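Putative polyketide cyclase (PDB 3F7X) is of unknown function but, as a SnoaL-like protein, is a putative polyketide cyclase that probably binds a small molecule in its cone-shaped pocket. Local coordinates at residues Ala28-Phe33 and Ala123-Tyr128. Sequence-based numbering, arbitrary orientation.
Sequences AYYAAF and AGAFFY. With EDO (1,2-ethanediol), chain E; EDO (1,2-ethanediol), chain D.
Phe127 drives the rim of its ring against two consecutive tyrosines of one helix, Tyr29 and Tyr30, and with Ala125 these side chains make the entire contact, without a hydrogen bond between the segments. This is helix-on-sheet packing in the α+β cone of the SnoaL-like (NTF2-like) fold: helix 22-35 lies against the concave side of the curved sheet, and the axes of 28-33 and 123-128 approach to 12.7 Å. Phe127 and Tyr29 form a T-shaped stack, centroids 5.4 Å apart and planes at 83°, in which CE2 of Phe127 comes over the outer part of the tyrosine face, 3.9 Å from Tyr29 CE2. Tyr29 starts out toward the strand, then passes across the rim of Phe127, with its hydroxyl to one side of that ring; a chi1 of 179°, with CG trans to the amide nitrogen, presents the ring face to Phe127. Tyr29 OH is hydrogen-bonded, at 2.6 Å, to O1 of a 1,2-ethanediol that also binds His51 and Asn139. This diol, likely a solute of the crystallisation solution, and an unidentified ligand near Tyr30 are consistent with a small-molecule pocket inside the cone. Tyr30 turns one face to Tyr29, whose CD2 stands over its centre. Phe98 packs against the Tyr30 ring, while Phe126, pointing to the other side of the sheet, meets Phe126 of the second subunit. The phenol end of Tyr30 touches both Ala125 and Phe127: OH lies 3.4 Å from CZ of Phe127, near the plane of that ring, and 3.3 Å from the methyl carbon CB of Ala125.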
loop_
_atom_site.group_PDB
_atom_site.type_symbol
_atom_site.label_atom_id
_atom_site.label_comp_id
_atom_site.label_asym_id
_atom_site.label_seq_id
_atom_site.Cartn_x
_atom_site.Cartn_y
_atom_site.Cartn_z
ATOM N N ALA A 28 -13.215 -4.954 12.485
ATOM C CA ALA A 28 -14.069 -4.004 13.191
ATOM C C ALA A 28 -13.851 -2.569 12.699
ATOM O O ALA A 28 -14.822 -1.822 12.583
ATOM C CB ALA A 28 -13.830 -4.107 14.728
ATOM N N TYR A 29 -12.603 -2.223 12.403
ATOM C CA TYR A 29 -12.255 -0.945 11.828
ATOM C C TYR A 29 -12.997 -0.708 10.544
ATOM O O TYR A 29 -13.656 0.328 10.382
ATOM C CB TYR A 29 -10.738 -0.919 11.635
ATOM C CG TYR A 29 -10.132 0.328 11.025
ATOM C CD1 TYR A 29 -9.692 1.365 11.844
ATOM C CD2 TYR A 29 -9.855 0.406 9.690
ATOM C CE1 TYR A 29 -9.076 2.480 11.301
ATOM C CE2 TYR A 29 -9.233 1.514 9.131
ATOM C CZ TYR A 29 -8.856 2.558 9.939
ATOM O OH TYR A 29 -8.232 3.689 9.425
ATOM N N TYR A 30 -12.957 -1.687 9.650
ATOM C CA TYR A 30 -13.645 -1.525 8.378
ATOM C C TYR A 30 -15.168 -1.637 8.486
ATOM O O TYR A 30 -15.856 -0.981 7.717
ATOM C CB TYR A 30 -13.073 -2.486 7.330
ATOM C CG TYR A 30 -11.702 -2.000 6.886
ATOM C CD1 TYR A 30 -11.547 -0.740 6.322
ATOM C CD2 TYR A 30 -10.559 -2.739 7.092
ATOM C CE1 TYR A 30 -10.290 -0.260 5.965
ATOM C CE2 TYR A 30 -9.318 -2.280 6.745
ATOM C CZ TYR A 30 -9.174 -1.052 6.173
ATOM O OH TYR A 30 -7.935 -0.586 5.816
ATOM N N ALA A 31 -15.691 -2.463 9.401
ATOM C CA ALA A 31 -17.102 -2.514 9.627
ATOM C C ALA A 31 -17.595 -1.125 10.050
ATOM O O ALA A 31 -18.651 -0.669 9.602
ATOM C CB ALA A 31 -17.429 -3.591 10.689
ATOM N N ALA A 32 -16.879 -0.469 10.962
ATOM C CA ALA A 32 -17.236 0.846 11.458
ATOM C C ALA A 32 -17.130 1.882 10.373
ATOM O O ALA A 32 -18.013 2.731 10.240
ATOM C CB ALA A 32 -16.418 1.216 12.682
ATOM N N PHE A 33 -16.080 1.784 9.572
ATOM C CA PHE A 33 -15.907 2.679 8.432
ATOM C C PHE A 33 -17.107 2.555 7.475
ATOM O O PHE A 33 -17.724 3.536 7.102
ATOM C CB PHE A 33 -14.591 2.335 7.720
ATOM C CG PHE A 33 -14.277 3.176 6.522
ATOM C CD1 PHE A 33 -14.812 2.895 5.285
ATOM C CD2 PHE A 33 -13.368 4.216 6.608
ATOM C CE1 PHE A 33 -14.517 3.658 4.176
ATOM C CE2 PHE A 33 -13.073 4.997 5.482
ATOM C CZ PHE A 33 -13.649 4.685 4.270
ATOM N N ALA A 123 -7.426 -0.224 -3.176
ATOM C CA ALA A 123 -6.672 0.479 -2.169
ATOM C C ALA A 123 -6.205 -0.552 -1.161
ATOM O O ALA A 123 -6.538 -1.736 -1.227
ATOM C CB ALA A 123 -7.527 1.581 -1.497
ATOM N N GLY A 124 -5.386 -0.120 -0.212
ATOM C CA GLY A 124 -4.954 -1.007 0.842
ATOM C C GLY A 124 -4.481 -0.177 2.019
ATOM O O GLY A 124 -4.358 1.053 1.936
ATOM N N ALA A 125 -4.204 -0.857 3.112
ATOM C CA ALA A 125 -3.671 -0.226 4.305
ATOM C C ALA A 125 -2.787 -1.193 5.047
ATOM O O ALA A 125 -2.983 -2.407 4.992
ATOM C CB ALA A 125 -4.800 0.281 5.201
ATOM N N PHE A 126 -1.832 -0.618 5.762
ATOM C CA PHE A 126 -1.006 -1.356 6.692
ATOM C C PHE A 126 -1.214 -0.804 8.100
ATOM O O PHE A 126 -1.427 0.403 8.286
ATOM C CB PHE A 126 0.484 -1.251 6.325
ATOM C CG PHE A 126 0.827 -2.015 5.056
ATOM C CD1 PHE A 126 1.150 -3.372 5.137
ATOM C CD2 PHE A 126 0.762 -1.436 3.808
ATOM C CE1 PHE A 126 1.413 -4.084 3.995
ATOM C CE2 PHE A 126 1.032 -2.167 2.700
ATOM C CZ PHE A 126 1.368 -3.464 2.801
ATOM N N PHE A 127 -1.122 -1.712 9.077
ATOM C CA PHE A 127 -1.406 -1.400 10.469
ATOM C C PHE A 127 -0.290 -1.877 11.374
ATOM O O PHE A 127 0.292 -2.959 11.160
ATOM C CB PHE A 127 -2.680 -2.109 10.914
ATOM C CG PHE A 127 -3.899 -1.732 10.142
ATOM C CD1 PHE A 127 -4.209 -2.388 8.980
ATOM C CD2 PHE A 127 -4.719 -0.718 10.558
ATOM C CE1 PHE A 127 -5.330 -2.032 8.239
ATOM C CE2 PHE A 127 -5.854 -0.361 9.823
ATOM C CZ PHE A 127 -6.158 -1.030 8.675
ATOM N N TYR A 128 -0.029 -1.110 12.436
ATOM C CA TYR A 128 0.719 -1.558 13.605
ATOM C C TYR A 128 -0.269 -1.525 14.762
ATOM O O TYR A 128 -1.002 -0.542 14.925
ATOM C CB TYR A 128 1.902 -0.634 13.881
ATOM C CG TYR A 128 2.610 -0.879 15.179
ATOM C CD1 TYR A 128 3.136 -2.124 15.493
ATOM C CD2 TYR A 128 2.735 0.127 16.108
ATOM C CE1 TYR A 128 3.793 -2.341 16.693
ATOM C CE2 TYR A 128 3.397 -0.097 17.327
ATOM C CZ TYR A 128 3.901 -1.325 17.593
ATOM O OH TYR A 128 4.554 -1.549 18.784
HETATM C C1 EDO E . -16.796 6.248 4.609
HETATM O O1 EDO E . -17.733 7.161 3.978
HETATM C C2 EDO E . -16.470 6.525 6.071
HETATM O O2 EDO E . -17.558 6.111 6.922
HETATM C C1 EDO D . -9.189 5.035 6.465
HETATM O O1 EDO D . -8.212 4.116 6.871
HETATM C C2 EDO D . -8.884 6.463 6.981
HETATM O O2 EDO D . -7.601 6.974 6.484
#